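Local coordinates for alkaline phosphatase D (Bacillus subtilis, PDB 2YEQ), which hydrolyses phosphate esters as a secreted phosphodiesterase and alkaline phosphatase whose active site holds iron and calcium, at residues M117-A122 against C445-H450; H324-A329 against L371-V376; S384-L389 against T482-V487; P449-A454 against S474-K479. All blocks are in the same frame, centred on the assembly; numbering follows the deposited sequence.

Contact 1: M117-A122 against C445-H450; sequences MTFAFA and CTVTPH
In one of the two mixed sheets of the calcineurin-like phosphoesterase fold, strand 117-122 runs antiparallel to strand 440-448, with Met-117 opposite Val-447, Thr-118 opposite Thr-446 and Phe-119 opposite Cys-445; beyond Ala-122 the chain leads to the iron ligand Cys-124. Two reciprocal pairs of backbone bonds establish this register. Met-117 N gives to Val-447 O at 3.0 Å, and Val-447 N returns a bond to Met-117 O at 2.8 Å. One repeat further on, Phe-119 N and Cys-445 O are matched by Cys-445 N and Phe-119 O, the latter two 2.8 Å apart. Between them lies the non-hydrogen-bonded pair, whose threonine side chains run side by side in the same direction, Thr-118 CG2 being 3.9 Å from Thr-446 OG1. On the other face the Phe-119 ring packs against Cys-445. Its CG sits between the backbone N and the carbonyl carbon (chi1 67°), which swings the ring toward the neighbouring strand. One ring face there meets Cys-445 CB in a CH-pi contact, 3.8 Å from the Phe-119 centroid and 20° off the ring normal. With an alanine in place of Phe-119, Cys-445 CB and Val-447 CG2 would probably lose their aromatic neighbour, leaving a gap in the buried face. Cys-445 SG, oblique to the Phe-119 ring, lies at the edge of the Phe-121 ring, in its plane, 3.8 Å from Phe-121 CE2.

Contact 2: H324-A329 against L371-V376; sequences HWNVLA and LNNVVV
Leu-371 opens the approach of 371-376 to 324-329 by setting its CD1 beside Asn-326 ND2, just ahead of a parallel strand pair. The two strands, 325-329 and 374-378, are joined in sequence through helix 356-368, a beta-alpha-beta crossover, and their short axes lie 20° apart. At Asn-373 the contact becomes polar. Its backbone O takes Asn-326 N at 2.8 Å in an almost straight bond, while its side chain turns to the same partner. With CG between the backbone N and the carbonyl carbon (chi1 69°), the amide of Asn-373 is brought to the Asn-326 side chain and His-324 O, and its OD1 accepts from Asn-326 ND2 at 3.0 Å. The two amide planes stand 82° apart, and the donor approaches OD1 from the flank, tilted from the carbonyl plane. A water accepts from both ND2 atoms, and Asn-373 ND2 also gives a weak bond to His-324 O, an oxygen that Lys-479 NZ binds as well. Asn-326 OD1 is held by Ser-321 OG, so several bonds fix the rotation of this buried amide. Val-374 contributes mainly backbone, its CA resting 3.2 Å from Asn-326 O. Val-375 then continues the parallel ladder: its N gives to Asn-326 O and its O accepts from Leu-328 N. Its CG2 meets the Trp-325 ring obliquely, 3.9 Å from CE3, while Trp-325 NE1 bonds Thr-448 O. Val-376 closes the walk with its CG2 placed 4.2 Å from Leu-328 CB.

Contact 3: S384-L389 against T482-V487; sequences SWASNL and TGLRKV
Leu-484 N lies 2.8 Å from the atom modelled as ND2 of Asn-388, the closest polar approach between 384-389 and 482-487. The amide is probably turned over in the model, and with it turned back the pair may be a hydrogen bond. The two strands belong to different sheets: 384-390 lies in the seven-stranded one, while 484-489 is an outermost strand of the larger one. Their short axes stay 8.4 Å apart, a separation that fits sheet-on-sheet packing of the phosphoesterase sandwich and not a shared ladder. Leu-484 bridges the interval from the second strand. Its CG lies anti to the carbonyl carbon (chi1 -71°), and the extended branch beyond carries CD1 to 3.9 Å from Ala-386 CB. The same methyl rests on the backbone of Ser-387, 3.7 Å from its C atom, and the side chain also touches Ala-403 and Phe-405. Gly-483 CA is 3.4 Å from the atom modelled as ND2; a CB there would probably collide with the amide, and the positive phi suits a glycine. Replacing Asn-388 by an alanine would probably leave Leu-484 N without its polar neighbour and open a gap beside Gly-483. Across the segments, then, apolar contact between the sheets is combined with one buried side-chain amide, that of Asn-388, set against Gly-483 and Leu-484 N, probably possible because Gly-483 has no side chain.

Contact 4: P449-A454 against S474-K479; sequences PHQWKA and SFVYQK. With PE5 (3,6,9,12,15,18,21,24-octaoxahexacosan-1-ol), chain H.
Four backbone bonds tie strands 451-459 and 470-477 into an antiparallel beta hairpin, their short axes 4.6 Å apart and inclined at 162°. Trp-452 pairs with Tyr-477 and Ala-454 with Phe-475 as hydrogen-bonded pairs, the shortest of the four backbone bonds running from Tyr-477 N to Trp-452 O at 2.8 Å. Between them Lys-453 and Val-476 form the non-hydrogen-bonded pair, and Val-476 CG2 packs 3.8 Å from Lys-453 CD. Gln-451 and Gln-478 lie alongside each other, pointing the same way with amide planes 21° apart. Gln-478 NE2 gives to Gln-451 OE1 at 2.8 Å; the oxygen lies in the amide plane of Gln-478, but the donor is tilted from the carbonyl plane of Gln-451. The other end of the Gln-451 amide turns to a bound polyether, with NE2 2.6 Å from its O3. Lys-453, bent at its third torsion (chi3 60°), curls its ammonium into the same molecule: NZ bonds PE5 O1 at 2.6 Å and PE5 O5 at 3.2 Å, with a weak third bond to O2. Ser-474 OG meets Lys-453 CD but is bonded to Asp-455. On the opposite face Trp-452 meets Phe-405 and Phe-475 meets Phe-435 of the other sheet, and Tyr-477 OH bonds Asn-372 O. At the loop end Lys-479 NZ, held mainly by His-324 O, adds a weak bond to Pro-449 O at 3.2 Å.

How the contacts relate
Contacts 1 and 4 are successive steps across one sheet, their centres 9 Å apart, joined by the Thr-446 N to Lys-453 O bond of 2.8 Å and by the turn at Pro-449 and His-450. Contact 2 lies in the facing sheet; Trp-325 stands edge-to-face to Trp-452, and Val-447 CG1 packs 3.4 Å from Trp-325 CD1. Contact 3 spans both sheets: Val-487 N bonds Ser-474 O of contact 4, while Leu-389 CD1 packs 3.8 Å from Val-376 CG2 of contact 2. Strands 117-122 and 374-378 run on to metal ligands, Cys-124 for iron, then Asp-380 for calcium and His-382 for iron, just before 384-389.

Contact 1: M117-A122 against C445-H450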
# COMPACT_ATOMS: atom_id res chain seq x y z
N MET A 117 -6.96 -10.73 -15.40
CA MET A 117 -7.18 -10.04 -14.14
C MET A 117 -6.66 -8.63 -14.33
O MET A 117 -5.60 -8.43 -14.95
CB MET A 117 -6.37 -10.72 -13.02
CG MET A 117 -6.48 -10.03 -11.68
SD MET A 117 -5.43 -10.79 -10.45
CE MET A 117 -6.13 -10.02 -8.95
N THR A 118 -7.39 -7.65 -13.82
CA THR A 118 -6.92 -6.27 -13.83
C THR A 118 -7.03 -5.71 -12.41
O THR A 118 -8.06 -5.87 -11.76
CB THR A 118 -7.74 -5.39 -14.81
OG1 THR A 118 -7.74 -5.99 -16.11
CG2 THR A 118 -7.15 -3.99 -14.91
N PHE A 119 -5.98 -5.04 -11.95
CA PHE A 119 -5.99 -4.47 -10.59
C PHE A 119 -5.13 -3.23 -10.62
O PHE A 119 -4.45 -2.98 -11.62
CB PHE A 119 -5.57 -5.50 -9.53
CG PHE A 119 -4.12 -5.94 -9.61
CD1 PHE A 119 -3.13 -5.21 -8.99
CD2 PHE A 119 -3.77 -7.12 -10.26
CE1 PHE A 119 -1.79 -5.62 -9.03
CE2 PHE A 119 -2.43 -7.54 -10.29
CZ PHE A 119 -1.44 -6.77 -9.66
N ALA A 120 -5.22 -2.42 -9.57
CA ALA A 120 -4.38 -1.26 -9.43
C ALA A 120 -3.68 -1.40 -8.07
O ALA A 120 -4.20 -2.10 -7.18
CB ALA A 120 -5.18 0.04 -9.45
N PHE A 121 -2.52 -0.77 -7.94
CA PHE A 121 -1.89 -0.65 -6.61
C PHE A 121 -1.42 0.76 -6.35
O PHE A 121 -1.03 1.51 -7.26
CB PHE A 121 -0.82 -1.73 -6.35
CG PHE A 121 0.42 -1.62 -7.17
CD1 PHE A 121 1.50 -0.91 -6.71
CD2 PHE A 121 0.54 -2.33 -8.37
CE1 PHE A 121 2.68 -0.86 -7.41
CE2 PHE A 121 1.73 -2.29 -9.10
CZ PHE A 121 2.80 -1.54 -8.63
N ALA A 122 -1.49 1.12 -5.07
CA ALA A 122 -1.24 2.48 -4.65
C ALA A 122 -0.47 2.48 -3.33
O ALA A 122 -0.50 1.50 -2.59
CB ALA A 122 -2.59 3.17 -4.45
N CYS A 445 -2.32 -2.96 -13.36
CA CYS A 445 -1.77 -4.19 -13.89
C CYS A 445 -2.86 -5.02 -14.59
O CYS A 445 -3.95 -5.19 -14.06
CB CYS A 445 -1.08 -5.00 -12.79
SG CYS A 445 0.46 -4.17 -12.20
N THR A 446 -2.52 -5.55 -15.77
CA THR A 446 -3.40 -6.47 -16.50
C THR A 446 -2.66 -7.75 -16.74
O THR A 446 -1.59 -7.77 -17.33
CB THR A 446 -3.82 -5.87 -17.85
OG1 THR A 446 -4.42 -4.59 -17.63
CG2 THR A 446 -4.83 -6.79 -18.54
N VAL A 447 -3.20 -8.84 -16.23
CA VAL A 447 -2.49 -10.08 -16.17
C VAL A 447 -3.21 -11.14 -16.97
O VAL A 447 -4.41 -11.34 -16.78
CB VAL A 447 -2.37 -10.58 -14.72
CG1 VAL A 447 -1.54 -11.89 -14.66
CG2 VAL A 447 -1.77 -9.45 -13.84
N THR A 448 -2.46 -11.84 -17.82
CA THR A 448 -2.94 -13.01 -18.54
C THR A 448 -1.93 -14.12 -18.30
O THR A 448 -0.83 -13.84 -17.83
CB THR A 448 -3.06 -12.70 -20.07
OG1 THR A 448 -1.78 -12.34 -20.60
CG2 THR A 448 -4.02 -11.52 -20.30
N PRO A 449 -2.26 -15.36 -18.64
CA PRO A 449 -1.36 -16.48 -18.35
C PRO A 449 0.07 -16.35 -18.86
O PRO A 449 0.98 -16.83 -18.20
CB PRO A 449 -2.07 -17.68 -18.99
CG PRO A 449 -3.51 -17.33 -18.90
CD PRO A 449 -3.53 -15.85 -19.21
N HIS A 450 0.27 -15.68 -20.00
CA HIS A 450 1.61 -15.61 -20.59
C HIS A 450 2.18 -14.22 -20.64
O HIS A 450 3.28 -14.01 -21.15
CB HIS A 450 1.58 -16.22 -22.01
CG HIS A 450 1.09 -17.63 -22.02
ND1 HIS A 450 1.57 -18.59 -21.16
CD2 HIS A 450 0.11 -18.22 -22.74
CE1 HIS A 450 0.93 -19.73 -21.36
NE2 HIS A 450 0.04 -19.53 -22.32

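Contact 2: H324-A329 against L371-V376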
# COMPACT_ATOMS: atom_id res chain seq x y z
N HIS A 324 -0.01 -19.39 -12.74
CA HIS A 324 0.80 -18.79 -13.81
C HIS A 324 1.75 -17.70 -13.33
O HIS A 324 2.77 -17.45 -13.98
CB HIS A 324 -0.07 -18.20 -14.92
CG HIS A 324 -0.78 -19.25 -15.73
ND1 HIS A 324 -0.11 -20.09 -16.59
CD2 HIS A 324 -2.08 -19.62 -15.77
CE1 HIS A 324 -0.98 -20.93 -17.14
NE2 HIS A 324 -2.18 -20.68 -16.65
N TRP A 325 1.40 -17.03 -12.23
CA TRP A 325 2.23 -15.97 -11.67
C TRP A 325 2.30 -16.07 -10.13
O TRP A 325 1.36 -16.51 -9.47
CB TRP A 325 1.67 -14.60 -12.04
CG TRP A 325 1.63 -14.35 -13.52
CD1 TRP A 325 0.57 -14.56 -14.36
CD2 TRP A 325 2.69 -13.90 -14.33
NE1 TRP A 325 0.91 -14.23 -15.65
CE2 TRP A 325 2.21 -13.82 -15.67
CE3 TRP A 325 4.02 -13.54 -14.07
CZ2 TRP A 325 3.01 -13.41 -16.72
CZ3 TRP A 325 4.79 -13.12 -15.10
CH2 TRP A 325 4.29 -13.05 -16.42
N ASN A 326 3.45 -15.68 -9.59
CA ASN A 326 3.67 -15.62 -8.13
C ASN A 326 3.99 -14.19 -7.82
O ASN A 326 4.88 -13.61 -8.43
CB ASN A 326 4.83 -16.53 -7.74
CG ASN A 326 4.47 -17.97 -7.82
OD1 ASN A 326 3.58 -18.43 -7.12
ND2 ASN A 326 5.17 -18.71 -8.69
N VAL A 327 3.21 -13.58 -6.94
CA VAL A 327 3.28 -12.13 -6.74
C VAL A 327 3.65 -11.85 -5.28
O VAL A 327 3.11 -12.51 -4.39
CB VAL A 327 1.95 -11.45 -7.10
CG1 VAL A 327 2.04 -9.90 -6.96
CG2 VAL A 327 1.53 -11.85 -8.54
N LEU A 328 4.60 -10.94 -5.08
CA LEU A 328 4.93 -10.39 -3.77
C LEU A 328 4.38 -8.96 -3.69
O LEU A 328 4.92 -8.05 -4.28
CB LEU A 328 6.44 -10.38 -3.54
CG LEU A 328 7.25 -11.68 -3.61
CD1 LEU A 328 8.66 -11.46 -2.97
CD2 LEU A 328 6.48 -12.79 -2.99
N ALA A 329 3.28 -8.79 -2.99
CA ALA A 329 2.70 -7.47 -2.80
C ALA A 329 3.29 -6.95 -1.50
O ALA A 329 2.92 -7.43 -0.43
CB ALA A 329 1.21 -7.58 -2.68
N LEU A 371 11.81 -20.81 -10.79
CA LEU A 371 10.68 -19.94 -11.15
C LEU A 371 11.13 -18.83 -12.08
O LEU A 371 12.22 -18.27 -11.95
CB LEU A 371 10.03 -19.34 -9.90
CG LEU A 371 9.51 -20.30 -8.84
CD1 LEU A 371 8.89 -19.51 -7.67
CD2 LEU A 371 8.49 -21.28 -9.41
N ASN A 372 10.29 -18.48 -13.04
CA ASN A 372 10.53 -17.24 -13.80
C ASN A 372 9.28 -16.36 -13.93
O ASN A 372 9.21 -15.45 -14.77
CB ASN A 372 11.14 -17.56 -15.15
CG ASN A 372 10.12 -18.08 -16.13
OD1 ASN A 372 9.05 -18.60 -15.75
ND2 ASN A 372 10.43 -17.96 -17.41
N ASN A 373 8.35 -16.60 -13.03
CA ASN A 373 7.05 -15.94 -13.02
C ASN A 373 6.75 -15.08 -11.75
O ASN A 373 5.60 -14.99 -11.28
CB ASN A 373 5.99 -17.01 -13.19
CG ASN A 373 5.88 -17.90 -12.00
OD1 ASN A 373 6.73 -17.90 -11.10
ND2 ASN A 373 4.84 -18.69 -11.98
N VAL A 374 7.79 -14.45 -11.21
CA VAL A 374 7.71 -13.73 -9.94
C VAL A 374 7.62 -12.26 -10.22
O VAL A 374 8.48 -11.67 -10.87
CB VAL A 374 8.96 -13.98 -9.04
CG1 VAL A 374 8.88 -13.12 -7.73
CG2 VAL A 374 9.09 -15.47 -8.73
N VAL A 375 6.55 -11.64 -9.72
CA VAL A 375 6.42 -10.22 -9.86
C VAL A 375 6.36 -9.59 -8.47
O VAL A 375 5.65 -10.08 -7.60
CB VAL A 375 5.13 -9.87 -10.65
CG1 VAL A 375 4.87 -8.37 -10.61
CG2 VAL A 375 5.25 -10.41 -12.13
N VAL A 376 7.07 -8.50 -8.30
CA VAL A 376 7.12 -7.77 -7.03
C VAL A 376 6.51 -6.41 -7.24
O VAL A 376 6.90 -5.71 -8.14
CB VAL A 376 8.59 -7.62 -6.53
CG1 VAL A 376 8.62 -6.88 -5.16
CG2 VAL A 376 9.24 -9.00 -6.40
O HOH W 1 3.92 -21.02 -10.14

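Contact 3: S384-L389 against T482-V487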
# COMPACT_ATOMS: atom_id res chain seq x y z
N SER A 384 8.02 6.30 -9.61
CA SER A 384 7.81 5.07 -10.34
C SER A 384 9.13 4.54 -10.84
O SER A 384 9.93 5.28 -11.39
CB SER A 384 6.89 5.31 -11.54
OG SER A 384 5.56 5.51 -11.14
N TRP A 385 9.32 3.23 -10.69
CA TRP A 385 10.46 2.52 -11.26
C TRP A 385 9.98 1.17 -11.80
O TRP A 385 8.93 0.66 -11.41
CB TRP A 385 11.55 2.25 -10.20
CG TRP A 385 12.08 3.43 -9.44
CD1 TRP A 385 11.49 4.05 -8.38
CD2 TRP A 385 13.34 4.09 -9.63
NE1 TRP A 385 12.28 5.06 -7.91
CE2 TRP A 385 13.43 5.11 -8.64
CE3 TRP A 385 14.40 3.94 -10.53
CZ2 TRP A 385 14.51 5.98 -8.54
CZ3 TRP A 385 15.48 4.81 -10.44
CH2 TRP A 385 15.53 5.81 -9.43
N ALA A 386 10.76 0.55 -12.69
CA ALA A 386 10.54 -0.81 -13.09
C ALA A 386 11.89 -1.48 -13.35
O ALA A 386 12.79 -0.82 -13.89
CB ALA A 386 9.64 -0.88 -14.35
N SER A 387 12.02 -2.73 -12.95
CA SER A 387 13.28 -3.47 -13.03
C SER A 387 13.06 -4.88 -13.49
O SER A 387 12.12 -5.56 -13.05
CB SER A 387 13.99 -3.57 -11.65
OG SER A 387 14.49 -2.31 -11.26
N ASN A 388 13.99 -5.36 -14.31
CA ASN A 388 14.17 -6.79 -14.47
C ASN A 388 14.82 -7.36 -13.19
O ASN A 388 15.77 -6.77 -12.67
CB ASN A 388 15.11 -7.06 -15.68
CG ASN A 388 14.45 -6.72 -17.02
OD1 ASN A 388 15.07 -6.12 -17.92
ND2 ASN A 388 13.19 -7.08 -17.14
N LEU A 389 14.31 -8.48 -12.72
CA LEU A 389 14.90 -9.19 -11.58
C LEU A 389 15.72 -10.38 -12.07
O LEU A 389 15.16 -11.34 -12.61
CB LEU A 389 13.80 -9.69 -10.63
CG LEU A 389 12.94 -8.58 -10.01
CD1 LEU A 389 11.89 -9.20 -9.09
CD2 LEU A 389 13.80 -7.55 -9.27
N THR A 482 14.22 -11.90 -22.37
CA THR A 482 14.22 -10.52 -22.85
C THR A 482 13.69 -9.57 -21.75
O THR A 482 13.95 -8.39 -21.78
CB THR A 482 13.46 -10.38 -24.19
OG1 THR A 482 12.05 -10.33 -23.93
CG2 THR A 482 13.75 -11.59 -25.10
N GLY A 483 12.97 -10.10 -20.77
CA GLY A 483 12.53 -9.27 -19.62
C GLY A 483 11.47 -8.26 -20.01
O GLY A 483 10.63 -8.53 -20.88
N LEU A 484 11.55 -7.06 -19.42
CA LEU A 484 10.51 -6.05 -19.58
C LEU A 484 10.62 -5.38 -20.96
O LEU A 484 11.71 -4.96 -21.37
CB LEU A 484 10.62 -4.95 -18.52
CG LEU A 484 10.23 -5.33 -17.08
CD1 LEU A 484 10.62 -4.17 -16.12
CD2 LEU A 484 8.75 -5.67 -16.96
N ARG A 485 9.48 -5.24 -21.63
CA ARG A 485 9.41 -4.54 -22.92
C ARG A 485 8.49 -3.35 -22.82
O ARG A 485 7.36 -3.49 -22.39
CB ARG A 485 8.84 -5.49 -23.97
CG ARG A 485 9.79 -6.57 -24.42
CD ARG A 485 9.33 -7.17 -25.75
NE ARG A 485 9.69 -8.58 -25.91
CZ ARG A 485 9.23 -9.58 -25.16
NH1 ARG A 485 8.38 -9.35 -24.16
NH2 ARG A 485 9.64 -10.82 -25.40
N LYS A 486 8.98 -2.18 -23.21
CA LYS A 486 8.22 -0.95 -23.16
C LYS A 486 7.30 -0.92 -24.38
O LYS A 486 7.80 -0.88 -25.49
CB LYS A 486 9.14 0.26 -23.19
CG LYS A 486 8.46 1.55 -22.80
CD LYS A 486 9.35 2.76 -23.02
CE LYS A 486 9.90 3.24 -21.73
NZ LYS A 486 10.82 4.39 -21.92
N VAL A 487 5.99 -0.95 -24.15
CA VAL A 487 5.01 -1.01 -25.24
C VAL A 487 4.30 0.31 -25.45
O VAL A 487 3.51 0.47 -26.40
CB VAL A 487 4.02 -2.19 -25.07
CG1 VAL A 487 4.80 -3.53 -25.15
CG2 VAL A 487 3.21 -2.07 -23.76

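Contact 4: P449-A454 against S474-K479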
# COMPACT_ATOMS: atom_id res chain seq x y z
N PRO A 449 -2.26 -15.36 -18.64
CA PRO A 449 -1.36 -16.48 -18.35
C PRO A 449 0.07 -16.35 -18.86
O PRO A 449 0.98 -16.83 -18.20
CB PRO A 449 -2.07 -17.68 -18.99
CG PRO A 449 -3.51 -17.33 -18.90
CD PRO A 449 -3.53 -15.85 -19.21
N HIS A 450 0.27 -15.68 -20.00
CA HIS A 450 1.61 -15.61 -20.59
C HIS A 450 2.18 -14.22 -20.64
O HIS A 450 3.28 -14.01 -21.15
CB HIS A 450 1.58 -16.22 -22.01
CG HIS A 450 1.09 -17.63 -22.02
ND1 HIS A 450 1.57 -18.59 -21.16
CD2 HIS A 450 0.11 -18.22 -22.74
CE1 HIS A 450 0.93 -19.73 -21.36
NE2 HIS A 450 0.04 -19.53 -22.32
N GLN A 451 1.44 -13.26 -20.09
CA GLN A 451 1.88 -11.90 -20.12
C GLN A 451 1.40 -11.05 -18.93
O GLN A 451 0.23 -11.10 -18.55
CB GLN A 451 1.37 -11.28 -21.38
CG GLN A 451 1.90 -9.95 -21.63
CD GLN A 451 1.38 -9.40 -22.94
OE1 GLN A 451 1.81 -9.81 -24.03
NE2 GLN A 451 0.42 -8.47 -22.84
N TRP A 452 2.31 -10.23 -18.40
CA TRP A 452 1.99 -9.26 -17.34
C TRP A 452 2.23 -7.89 -17.91
O TRP A 452 3.33 -7.58 -18.35
CB TRP A 452 2.89 -9.46 -16.13
CG TRP A 452 2.49 -8.63 -14.92
CD1 TRP A 452 2.54 -7.28 -14.80
CD2 TRP A 452 1.95 -9.13 -13.70
NE1 TRP A 452 2.05 -6.90 -13.55
CE2 TRP A 452 1.71 -8.02 -12.86
CE3 TRP A 452 1.65 -10.40 -13.24
CZ2 TRP A 452 1.17 -8.16 -11.59
CZ3 TRP A 452 1.13 -10.54 -11.94
CH2 TRP A 452 0.89 -9.42 -11.15
N LYS A 453 1.21 -7.05 -17.89
CA LYS A 453 1.37 -5.67 -18.31
C LYS A 453 1.14 -4.72 -17.13
O LYS A 453 0.18 -4.89 -16.38
CB LYS A 453 0.38 -5.33 -19.42
CG LYS A 453 0.42 -3.87 -19.82
CD LYS A 453 0.01 -3.64 -21.28
CE LYS A 453 -1.36 -4.11 -21.55
NZ LYS A 453 -1.90 -3.62 -22.90
N ALA A 454 2.03 -3.74 -17.01
CA ALA A 454 1.95 -2.69 -16.02
C ALA A 454 1.85 -1.37 -16.74
O ALA A 454 2.73 -1.03 -17.53
CB ALA A 454 3.20 -2.70 -15.10
N SER A 474 4.00 1.97 -20.42
CA SER A 474 3.46 0.65 -20.25
C SER A 474 4.54 -0.38 -20.56
O SER A 474 5.29 -0.23 -21.56
CB SER A 474 2.24 0.47 -21.17
OG SER A 474 1.74 -0.87 -21.09
N PHE A 475 4.64 -1.41 -19.72
CA PHE A 475 5.65 -2.47 -19.86
C PHE A 475 4.97 -3.78 -19.83
O PHE A 475 3.97 -3.97 -19.11
CB PHE A 475 6.71 -2.38 -18.74
CG PHE A 475 7.55 -1.14 -18.81
CD1 PHE A 475 7.16 0.02 -18.18
CD2 PHE A 475 8.74 -1.14 -19.51
CE1 PHE A 475 7.93 1.16 -18.26
CE2 PHE A 475 9.52 -0.01 -19.58
CZ PHE A 475 9.11 1.15 -18.98
N VAL A 476 5.46 -4.72 -20.64
CA VAL A 476 5.00 -6.08 -20.58
C VAL A 476 6.16 -7.04 -20.25
O VAL A 476 7.28 -6.82 -20.69
CB VAL A 476 4.37 -6.48 -21.93
CG1 VAL A 476 4.08 -7.95 -21.94
CG2 VAL A 476 3.10 -5.71 -22.15
N TYR A 477 5.88 -8.08 -19.47
CA TYR A 477 6.85 -9.12 -19.17
C TYR A 477 6.25 -10.42 -19.61
O TYR A 477 5.10 -10.72 -19.28
CB TYR A 477 7.23 -9.15 -17.67
CG TYR A 477 8.09 -10.33 -17.24
CD1 TYR A 477 9.40 -10.45 -17.66
CD2 TYR A 477 7.57 -11.34 -16.45
CE1 TYR A 477 10.19 -11.55 -17.27
CE2 TYR A 477 8.36 -12.42 -16.04
CZ TYR A 477 9.67 -12.51 -16.45
OH TYR A 477 10.42 -13.60 -16.07
N GLN A 478 7.01 -11.20 -20.36
CA GLN A 478 6.51 -12.45 -20.91
C GLN A 478 7.27 -13.72 -20.54
O GLN A 478 7.18 -14.71 -21.26
CB GLN A 478 6.47 -12.31 -22.43
CG GLN A 478 5.41 -11.38 -22.88
CD GLN A 478 5.44 -11.12 -24.38
OE1 GLN A 478 6.41 -11.44 -25.07
NE2 GLN A 478 4.37 -10.52 -24.88
N LYS A 479 7.96 -13.73 -19.42
CA LYS A 479 8.57 -14.98 -18.93
C LYS A 479 9.60 -15.51 -19.92
O LYS A 479 9.54 -16.66 -20.36
CB LYS A 479 7.51 -16.05 -18.64
CG LYS A 479 6.36 -15.60 -17.74
CD LYS A 479 5.68 -16.80 -17.09
CE LYS A 479 4.18 -16.65 -17.03
NZ LYS A 479 3.52 -17.89 -16.60
C48 PE5 H . -4.43 -1.45 -20.79
C50 PE5 H . -5.05 -2.35 -21.85
O1 PE5 H . -4.29 -3.56 -21.95
C1 PE5 H . -5.04 -4.76 -22.11
C2 PE5 H . -4.18 -6.00 -21.84
O2 PE5 H . -3.62 -6.49 -23.06
C3 PE5 H . -2.45 -7.31 -22.96
C4 PE5 H . -1.86 -7.47 -24.36
O3 PE5 H . -0.62 -6.75 -24.51
C5 PE5 H . -0.75 -5.67 -25.43
C6 PE5 H . 0.53 -4.87 -25.63
O4 PE5 H . 0.19 -3.55 -26.07
C7 PE5 H . 0.17 -2.60 -25.01
C8 PE5 H . -0.51 -1.30 -25.37
O5 PE5 H . -1.11 -0.75 -24.19
C9 PE5 H . -0.28 0.26 -23.62
O HOH W 2 4.86 -15.94 -21.43